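Local coordinates for protein tryptophan decarboxylase 1 (Oryza sativa subsp. japonica, PDB 6KHO) that catalyses the pyridoxal 5'-phosphate-dependent decarboxylation of L-tryptophan to tryptamine, and of 5-hydroxy-L-tryptophan to serotonin, as a homodimer, at residues H203-Y208 with G260-Y265; C306-F311 with E403-D408; R459-R464 with K507-M512. All coordinates share one frame; numbering follows the deposited sequence.

How the contacts relate
The three contacts follow one another along the chain without interleaving. Contact 1 pairs strands 205-210 and 262-269, neighbours in the seven-stranded mixed sheet of the cofactor-binding domain. Contact 2 sets the loop between strands 294-298 and 323-326 of that sheet against the long helix 386-420; its centre lies about 37 Å from that of contact 1. Contact 3 joins helices 451-468 and 495-513 near the C-terminus, beside the separate four-stranded antiparallel sheet, with its centre about 33 Å from that of contact 2 and about 47 Å from that of contact 1. Strand pair, loop-helix junction and C-terminal helix pair are thus separate local interfaces, the last away from the annotated sites.

Contact 1 of 3, residues H203-Y208 with G260-Y265; sequences HRLAVY and GLVPTY
Val262 N donates to Arg204 O at 2.8 Å, the first of a set of backbone bonds that step from one strand to the other in parallel pairing. Ala206 N returns to Val262 O, and Thr264 N reaches Ala206 O at 2.8 Å. Farther along, Tyr208 N meets Tyr265 O at 3.0 Å. Val262 O takes a second donor, Thr264 OG1, at 2.9 Å; the hydroxyl and Ala206 N approach it from opposite faces of the carbonyl plane. At the start of the pair, Arg204 bends at CG-CD (chi3 -48°) and brings NH1 to Gly260 O in a weak bond. Gly260 itself, with positive phi, is the C-prime residue of the Schellman motif ending helix 246-258.

Packing follows on both faces of the sheet. Leu205 and Val262 lie side by side, CD2 of the leucine 3.7 Å from CB of the valine, and Leu205 also rests on Leu191 of helix 175-194. On the face toward helix 246-258, the Tyr208 side chain runs alongside Pro263, its CE1 3.7 Å from Pro263 CB, while its OH is bonded to Asp256.

Strands 205-210 and 262-269 are thus joined as in the central sheet of fold-type I pyridoxal phosphate enzymes. The pairing satisfies its polar groups unevenly: Val262 O holds two donors, whereas Tyr265 N is buried with no partner in the model.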
loop_
_atom_site.group_PDB
_atom_site.type_symbol
_atom_site.label_atom_id
_atom_site.label_comp_id
_atom_site.label_asym_id
_atom_site.label_seq_id
_atom_site.Cartn_x
_atom_site.Cartn_y
_atom_site.Cartn_z
ATOM N N HIS A 203 -22.225 18.617 0.307
ATOM C CA HIS A 203 -21.673 19.952 0.532
ATOM C C HIS A 203 -22.093 20.555 1.871
ATOM O O HIS A 203 -21.638 21.651 2.210
ATOM C CB HIS A 203 -22.071 20.886 -0.611
ATOM C CG HIS A 203 -23.478 21.380 -0.515
ATOM N ND1 HIS A 203 -24.568 20.568 -0.751
ATOM C CD2 HIS A 203 -23.977 22.596 -0.196
ATOM C CE1 HIS A 203 -25.678 21.263 -0.581
ATOM N NE2 HIS A 203 -25.348 22.497 -0.242
ATOM N N ARG A 204 -22.924 19.868 2.651
ATOM C CA ARG A 204 -23.292 20.348 3.971
ATOM C C ARG A 204 -22.528 19.676 5.106
ATOM O O ARG A 204 -22.690 20.086 6.260
ATOM C CB ARG A 204 -24.799 20.170 4.192
ATOM C CG ARG A 204 -25.653 21.114 3.349
ATOM C CD ARG A 204 -27.084 21.214 3.878
ATOM N NE ARG A 204 -27.679 19.902 4.146
ATOM C CZ ARG A 204 -27.989 19.441 5.360
ATOM N NH1 ARG A 204 -27.771 20.184 6.440
ATOM N NH2 ARG A 204 -28.529 18.233 5.500
ATOM N N LEU A 205 -21.699 18.665 4.821
ATOM C CA LEU A 205 -20.923 18.000 5.862
ATOM C C LEU A 205 -19.673 18.803 6.200
ATOM O O LEU A 205 -19.003 19.341 5.317
ATOM C CB LEU A 205 -20.517 16.584 5.418
ATOM C CG LEU A 205 -21.619 15.635 4.923
ATOM C CD1 LEU A 205 -21.092 14.195 4.821
ATOM C CD2 LEU A 205 -22.844 15.675 5.837
ATOM N N ALA A 206 -19.338 18.852 7.481
ATOM C CA ALA A 206 -18.147 19.557 7.927
ATOM C C ALA A 206 -17.250 18.627 8.730
ATOM O O ALA A 206 -17.731 17.726 9.423
ATOM C CB ALA A 206 -18.506 20.781 8.782
ATOM N N VAL A 207 -15.933 18.872 8.645
ATOM C CA VAL A 207 -14.926 18.100 9.364
ATOM C C VAL A 207 -13.936 19.059 10.017
ATOM O O VAL A 207 -13.765 20.203 9.585
ATOM C CB VAL A 207 -14.183 17.090 8.452
ATOM C CG1 VAL A 207 -15.171 16.190 7.744
ATOM C CG2 VAL A 207 -13.310 17.807 7.434
ATOM N N TYR A 208 -13.275 18.567 11.073
ATOM C CA TYR A 208 -12.515 19.399 12.002
ATOM C C TYR A 208 -11.192 18.753 12.387
ATOM O O TYR A 208 -11.134 17.559 12.697
ATOM C CB TYR A 208 -13.312 19.669 13.292
ATOM C CG TYR A 208 -14.704 20.157 13.002
ATOM C CD1 TYR A 208 -15.715 19.261 12.675
ATOM C CD2 TYR A 208 -15.009 21.520 13.027
ATOM C CE1 TYR A 208 -16.983 19.692 12.374
ATOM C CE2 TYR A 208 -16.292 21.966 12.729
ATOM C CZ TYR A 208 -17.271 21.040 12.406
ATOM O OH TYR A 208 -18.551 21.440 12.109
ATOM N N GLY A 260 -26.810 25.140 9.836
ATOM C CA GLY A 260 -27.371 24.095 9.011
ATOM C C GLY A 260 -26.380 23.099 8.449
ATOM O O GLY A 260 -26.778 22.248 7.646
ATOM N N LEU A 261 -25.104 23.183 8.817
ATOM C CA LEU A 261 -24.145 22.170 8.385
ATOM C C LEU A 261 -24.187 20.967 9.325
ATOM O O LEU A 261 -24.686 21.051 10.449
ATOM C CB LEU A 261 -22.730 22.745 8.349
ATOM C CG LEU A 261 -22.538 23.966 7.448
ATOM C CD1 LEU A 261 -21.126 24.515 7.590
ATOM C CD2 LEU A 261 -22.844 23.597 6.001
ATOM N N VAL A 262 -23.632 19.846 8.863
ATOM C CA VAL A 262 -23.610 18.614 9.651
ATOM C C VAL A 262 -22.183 18.300 10.088
ATOM O O VAL A 262 -21.377 17.830 9.262
ATOM C CB VAL A 262 -24.190 17.436 8.855
ATOM C CG1 VAL A 262 -24.219 16.180 9.713
ATOM C CG2 VAL A 262 -25.575 17.780 8.303
ATOM N N PRO A 263 -21.825 18.542 11.351
ATOM C CA PRO A 263 -20.495 18.146 11.829
ATOM C C PRO A 263 -20.366 16.634 11.798
ATOM O O PRO A 263 -21.193 15.912 12.359
ATOM C CB PRO A 263 -20.446 18.691 13.262
ATOM C CG PRO A 263 -21.530 19.734 13.306
ATOM C CD PRO A 263 -22.596 19.247 12.391
ATOM N N THR A 264 -19.312 16.163 11.139
ATOM C CA THR A 264 -19.245 14.780 10.691
ATOM C C THR A 264 -18.085 13.992 11.284
ATOM O O THR A 264 -18.252 12.801 11.562
ATOM C CB THR A 264 -19.179 14.744 9.152
ATOM O OG1 THR A 264 -20.424 15.220 8.608
ATOM C CG2 THR A 264 -18.899 13.333 8.621
ATOM N N TYR A 265 -16.944 14.629 11.550
ATOM C CA TYR A 265 -15.706 13.902 11.820
ATOM C C TYR A 265 -14.702 14.869 12.427
ATOM O O TYR A 265 -14.560 15.998 11.949
ATOM C CB TYR A 265 -15.173 13.291 10.520
ATOM C CG TYR A 265 -13.922 12.414 10.582
ATOM C CD1 TYR A 265 -12.668 12.946 10.850
ATOM C CD2 TYR A 265 -14.006 11.056 10.277
ATOM C CE1 TYR A 265 -11.523 12.118 10.853
ATOM C CE2 TYR A 265 -12.878 10.227 10.272
ATOM C CZ TYR A 265 -11.647 10.761 10.564
ATOM O OH TYR A 265 -10.535 9.929 10.516
#

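Contact 2 of 3, residues C306-F311 with E403-D408; sequences CICPEF and EHIRSD. With CA (calcium ion), chain F.
Arg406, on helix 386-420, reaches across to Glu310 in the loop that links strands 294-298 and 323-326 of the cofactor-domain sheet, a bidentate salt bridge tying loop to helix. The guanidinium grips side-on: NE donates to Glu310 OE1 and NH2 to Glu310 OE2, each at 3.1 Å and each using the syn lone pair of its oxygen. The two planes are only 9° apart, so the bridge is nearly flat. An extended Arg406 chain from CG to NE carries the group out from the helix, whereas Glu310 folds at chi2 (-97°) to present its carboxylate; both charges sit toward the surface.

Apolar contacts lie deeper. Cys308 points SG at the helix, 3.9 Å from Ile405 CB, and the Ile405 CG2 methyl also approaches Phe311 CE2. Ile307 CD1 adds a longer contact to Ile405 CG1, and the carbonyl oxygen of Ile307 is hydrogen-bonded by Gln402 NE2. Ile405 thereby touches three loop side chains, Ile307, Cys308 and Phe311. Its own side chain is about 9 Å from that of Lys330, the lysine that carries the cofactor as a Schiff base but is not linked to it here.

Metal and water ligation occupies another side of the helix. Five waters and Asp408 make up the six ligands of a calcium ion. Water 1 also donates to His404 O, and water 2 to Ser407 OG. Asp408 OD2 accepts from water 3 and from Trp331 NE1, while Asp408 OD1 binds the calcium directly at 2.4 Å.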
loop_
_atom_site.group_PDB
_atom_site.type_symbol
_atom_site.label_atom_id
_atom_site.label_comp_id
_atom_site.label_asym_id
_atom_site.label_seq_id
_atom_site.Cartn_x
_atom_site.Cartn_y
_atom_site.Cartn_z
ATOM N N CYS A 306 3.190 4.537 23.866
ATOM C CA CYS A 306 2.108 4.245 24.791
ATOM C C CYS A 306 2.079 2.790 25.229
ATOM O O CYS A 306 1.206 2.415 26.022
ATOM C CB CYS A 306 0.776 4.651 24.161
ATOM S SG CYS A 306 0.661 6.455 23.920
ATOM N N ILE A 307 3.019 1.967 24.754
ATOM C CA ILE A 307 3.237 0.661 25.357
ATOM C C ILE A 307 3.969 0.762 26.686
ATOM O O ILE A 307 4.100 -0.248 27.388
ATOM C CB ILE A 307 4.010 -0.266 24.395
ATOM C CG1 ILE A 307 5.472 0.179 24.287
ATOM C CG2 ILE A 307 3.311 -0.304 23.038
ATOM C CD1 ILE A 307 6.388 -0.801 23.543
ATOM N N CYS A 308 4.456 1.969 27.051
ATOM C CA CYS A 308 5.084 2.251 28.341
ATOM C C CYS A 308 4.090 2.941 29.266
ATOM O O CYS A 308 3.411 3.890 28.837
ATOM C CB CYS A 308 6.314 3.132 28.154
ATOM S SG CYS A 308 7.606 2.368 27.137
ATOM N N PRO A 309 3.972 2.490 30.520
ATOM C CA PRO A 309 2.954 3.072 31.421
ATOM C C PRO A 309 3.063 4.577 31.609
ATOM O O PRO A 309 2.038 5.256 31.752
ATOM C CB PRO A 309 3.203 2.321 32.738
ATOM C CG PRO A 309 3.764 0.993 32.312
ATOM C CD PRO A 309 4.608 1.289 31.092
ATOM N N GLU A 310 4.275 5.127 31.615
ATOM C CA GLU A 310 4.436 6.556 31.848
ATOM C C GLU A 310 3.976 7.413 30.671
ATOM O O GLU A 310 3.881 8.635 30.822
ATOM C CB GLU A 310 5.897 6.864 32.179
ATOM C CG GLU A 310 6.837 6.721 31.001
ATOM C CD GLU A 310 7.544 5.371 30.961
ATOM O OE1 GLU A 310 8.663 5.319 30.398
ATOM O OE2 GLU A 310 6.988 4.373 31.480
ATOM N N PHE A 311 3.700 6.818 29.506
ATOM C CA PHE A 311 3.173 7.560 28.369
ATOM C C PHE A 311 1.717 7.243 28.072
ATOM O O PHE A 311 1.083 7.980 27.308
ATOM C CB PHE A 311 4.010 7.286 27.106
ATOM C CG PHE A 311 5.439 7.733 27.223
ATOM C CD1 PHE A 311 5.759 9.079 27.157
ATOM C CD2 PHE A 311 6.460 6.809 27.402
ATOM C CE1 PHE A 311 7.069 9.496 27.271
ATOM C CE2 PHE A 311 7.770 7.222 27.525
ATOM C CZ PHE A 311 8.077 8.567 27.458
ATOM N N GLU A 403 12.008 -0.862 26.545
ATOM C CA GLU A 403 13.313 -0.242 26.774
ATOM C C GLU A 403 13.811 0.483 25.528
ATOM O O GLU A 403 14.548 1.466 25.642
ATOM C CB GLU A 403 14.324 -1.286 27.255
ATOM C CG GLU A 403 15.694 -0.738 27.718
ATOM C CD GLU A 403 15.635 0.632 28.427
ATOM O OE1 GLU A 403 14.840 0.810 29.385
ATOM O OE2 GLU A 403 16.406 1.535 28.029
ATOM N N HIS A 404 13.398 0.037 24.335
ATOM C CA HIS A 404 13.712 0.763 23.106
ATOM C C HIS A 404 13.058 2.149 23.095
ATOM O O HIS A 404 13.711 3.145 22.765
ATOM C CB HIS A 404 13.294 -0.083 21.889
ATOM C CG HIS A 404 12.760 0.706 20.726
ATOM N ND1 HIS A 404 13.573 1.433 19.881
ATOM C CD2 HIS A 404 11.500 0.845 20.244
ATOM C CE1 HIS A 404 12.837 2.003 18.943
ATOM N NE2 HIS A 404 11.573 1.665 19.143
ATOM N N ILE A 405 11.779 2.240 23.471
ATOM C CA ILE A 405 11.142 3.555 23.613
ATOM C C ILE A 405 11.900 4.408 24.627
ATOM O O ILE A 405 12.244 5.566 24.359
ATOM C CB ILE A 405 9.662 3.411 24.021
ATOM C CG1 ILE A 405 8.843 2.668 22.959
ATOM C CG2 ILE A 405 9.050 4.791 24.354
ATOM C CD1 ILE A 405 8.774 3.369 21.622
ATOM N N ARG A 406 12.162 3.846 25.811
ATOM C CA ARG A 406 12.699 4.633 26.923
ATOM C C ARG A 406 14.122 5.110 26.652
ATOM O O ARG A 406 14.497 6.219 27.051
ATOM C CB ARG A 406 12.645 3.810 28.210
ATOM C CG ARG A 406 11.221 3.521 28.652
ATOM C CD ARG A 406 11.135 2.480 29.760
ATOM N NE ARG A 406 9.797 2.459 30.347
ATOM C CZ ARG A 406 9.272 1.415 30.986
ATOM N NH1 ARG A 406 9.969 0.295 31.129
ATOM N NH2 ARG A 406 8.045 1.492 31.480
ATOM N N SER A 407 14.939 4.283 25.995
ATOM C CA SER A 407 16.302 4.702 25.700
ATOM C C SER A 407 16.330 5.802 24.645
ATOM O O SER A 407 17.196 6.684 24.702
ATOM C CB SER A 407 17.150 3.499 25.272
ATOM O OG SER A 407 16.607 2.866 24.126
ATOM N N ASP A 408 15.381 5.794 23.697
ATOM C CA ASP A 408 15.291 6.903 22.747
ATOM C C ASP A 408 14.891 8.189 23.449
ATOM O O ASP A 408 15.406 9.269 23.130
ATOM C CB ASP A 408 14.277 6.597 21.643
ATOM C CG ASP A 408 14.818 5.646 20.605
ATOM O OD1 ASP A 408 16.027 5.363 20.653
ATOM O OD2 ASP A 408 14.039 5.198 19.739
HETATM CA CA CA F . 17.385 3.642 19.784
HETATM O O HOH W 1 15.756 2.286 20.841
HETATM O O HOH W 2 18.313 3.307 21.767
HETATM O O HOH W 3 15.570 3.727 18.146
HETATM O O HOH W 4 18.615 4.884 18.211
HETATM O O HOH W 5 18.065 1.529 18.736
#

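Contact 3 of 3, residues R459-R464 with K507-M512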
loop_
_atom_site.group_PDB
_atom_site.type_symbol
_atom_site.label_atom_id
_atom_site.label_comp_id
_atom_site.label_asym_id
_atom_site.label_seq_id
_atom_site.Cartn_x
_atom_site.Cartn_y
_atom_site.Cartn_z
ATOM N N ARG A 459 18.227 29.175 9.748
ATOM C CA ARG A 459 18.261 28.588 8.416
ATOM C C ARG A 459 19.696 28.373 7.950
ATOM O O ARG A 459 20.002 27.362 7.310
ATOM C CB ARG A 459 17.505 29.463 7.423
ATOM C CG ARG A 459 17.666 28.993 6.000
ATOM C CD ARG A 459 16.832 29.795 5.024
ATOM N NE ARG A 459 15.496 29.231 4.821
ATOM C CZ ARG A 459 15.251 28.090 4.175
ATOM N NH1 ARG A 459 16.253 27.371 3.678
ATOM N NH2 ARG A 459 14.002 27.665 4.028
ATOM N N GLU A 460 20.587 29.313 8.271
ATOM C CA GLU A 460 22.000 29.154 7.949
ATOM C C GLU A 460 22.597 27.973 8.702
ATOM O O GLU A 460 23.290 27.134 8.114
ATOM C CB GLU A 460 22.754 30.448 8.277
ATOM C CG GLU A 460 24.239 30.431 7.953
ATOM C CD GLU A 460 24.527 30.713 6.490
ATOM O OE1 GLU A 460 25.666 30.448 6.038
ATOM O OE2 GLU A 460 23.616 31.195 5.787
ATOM N N LEU A 461 22.339 27.900 10.011
ATOM C CA LEU A 461 22.804 26.776 10.816
ATOM C C LEU A 461 22.396 25.442 10.191
ATOM O O LEU A 461 23.234 24.557 9.975
ATOM C CB LEU A 461 22.251 26.898 12.236
ATOM C CG LEU A 461 22.655 25.799 13.214
ATOM C CD1 LEU A 461 24.168 25.622 13.202
ATOM C CD2 LEU A 461 22.146 26.100 14.621
ATOM N N MET A 462 21.108 25.303 9.869
ATOM C CA MET A 462 20.589 24.055 9.318
ATOM C C MET A 462 21.290 23.680 8.016
ATOM O O MET A 462 21.707 22.531 7.829
ATOM C CB MET A 462 19.078 24.187 9.097
ATOM C CG MET A 462 18.440 23.032 8.331
ATOM S SD MET A 462 16.708 23.346 7.908
ATOM C CE MET A 462 16.845 24.241 6.356
ATOM N N GLU A 463 21.410 24.634 7.089
ATOM C CA GLU A 463 22.022 24.326 5.802
ATOM C C GLU A 463 23.507 24.028 5.959
ATOM O O GLU A 463 24.071 23.273 5.161
ATOM C CB GLU A 463 21.775 25.476 4.819
ATOM C CG GLU A 463 20.282 25.797 4.636
ATOM C CD GLU A 463 20.010 27.032 3.777
ATOM O OE1 GLU A 463 19.088 26.976 2.930
ATOM O OE2 GLU A 463 20.698 28.061 3.955
ATOM N N ARG A 464 24.134 24.578 7.005
ATOM C CA ARG A 464 25.539 24.316 7.295
ATOM C C ARG A 464 25.740 22.945 7.928
ATOM O O ARG A 464 26.723 22.263 7.630
ATOM C CB ARG A 464 26.091 25.406 8.212
ATOM C CG ARG A 464 26.605 26.614 7.456
ATOM C CD ARG A 464 27.234 27.641 8.379
ATOM N NE ARG A 464 27.709 28.792 7.619
ATOM C CZ ARG A 464 28.694 29.593 8.012
ATOM N NH1 ARG A 464 29.316 29.375 9.165
ATOM N NH2 ARG A 464 29.056 30.612 7.246
ATOM N N LYS A 507 29.679 24.164 17.572
ATOM C CA LYS A 507 30.841 24.604 16.807
ATOM C C LYS A 507 30.423 25.423 15.595
ATOM O O LYS A 507 30.977 26.497 15.337
ATOM C CB LYS A 507 31.667 23.384 16.392
ATOM C CG LYS A 507 32.739 23.633 15.362
ATOM C CD LYS A 507 33.594 22.381 15.187
ATOM C CE LYS A 507 34.711 22.599 14.180
ATOM N NZ LYS A 507 35.909 21.767 14.508
ATOM N N THR A 508 29.437 24.932 14.840
ATOM C CA THR A 508 28.967 25.657 13.662
ATOM C C THR A 508 28.366 27.008 14.037
ATOM O O THR A 508 28.478 27.971 13.272
ATOM C CB THR A 508 27.945 24.800 12.904
ATOM O OG1 THR A 508 28.516 23.518 12.617
ATOM C CG2 THR A 508 27.518 25.465 11.596
ATOM N N THR A 509 27.736 27.101 15.209
ATOM C CA THR A 509 27.092 28.346 15.610
ATOM C C THR A 509 28.129 29.426 15.909
ATOM O O THR A 509 28.002 30.568 15.449
ATOM C CB THR A 509 26.192 28.093 16.823
ATOM O OG1 THR A 509 25.081 27.275 16.429
ATOM C CG2 THR A 509 25.661 29.405 17.393
ATOM N N THR A 510 29.168 29.073 16.673
ATOM C CA THR A 510 30.243 30.017 16.972
ATOM C C THR A 510 30.880 30.558 15.691
ATOM O O THR A 510 31.026 31.774 15.524
ATOM C CB THR A 510 31.296 29.347 17.859
ATOM O OG1 THR A 510 31.811 28.192 17.196
ATOM C CG2 THR A 510 30.700 28.905 19.172
ATOM N N GLU A 511 31.242 29.669 14.761
ATOM C CA GLU A 511 31.826 30.108 13.497
ATOM C C GLU A 511 30.893 31.015 12.699
ATOM O O GLU A 511 31.365 31.756 11.829
ATOM C CB GLU A 511 32.213 28.904 12.637
ATOM C CG GLU A 511 33.120 27.898 13.319
ATOM C CD GLU A 511 33.586 26.799 12.367
ATOM O OE1 GLU A 511 34.348 25.904 12.799
ATOM O OE2 GLU A 511 33.190 26.836 11.181
ATOM N N MET A 512 29.585 30.972 12.959
ATOM C CA MET A 512 28.666 31.865 12.265
ATOM C C MET A 512 28.701 33.279 12.831
ATOM O O MET A 512 28.428 34.239 12.101
ATOM C CB MET A 512 27.241 31.322 12.338
ATOM C CG MET A 512 26.846 30.432 11.178
ATOM S SD MET A 512 25.239 29.674 11.504
ATOM C CE MET A 512 24.199 31.119 11.739
#
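Leu461 and Met512 mark the close-fitting part of this helix pair, Leu461 CB lying 4.1 Å from Met512 SD; the segment axes approach to 10.1 Å at an angle of 127°. The two methyls of Leu461 lie against Thr508 and Thr509: CD1 meets the Thr508 CG2 methyl at 3.7 Å and CD2 is 3.6 Å from Thr509 OG1. Those hydroxyls are spent on their own helix, Thr508 OG1 on Leu504 O and Thr509 OG1 on Ile505 O. Leu461 also touches Leu484 of strand 481-487, which joins the helix to the sheet. Met512 SD lies 3.8 Å from Glu460 CG, and the bend at chi3 (58°) turns the CE methyl onto CB and CG of Glu460. Arg464 lays one face of its guanidinium over Met512 CG, 3.4 Å from NH1, while its NE is salt-bridged within its own helix to the anti lone pair of Glu460 OE1.

Toward solvent the fit loosens. Arg464 NH1 is 4.1 Å from Glu511 O and 5.1 Å from Glu511 OE2. No hydrogen bond crosses between the segments: van der Waals contact joins helices 451-468 and 495-513 in the small C-terminal domain, helices beside a four-stranded antiparallel sheet, as in group II decarboxylases.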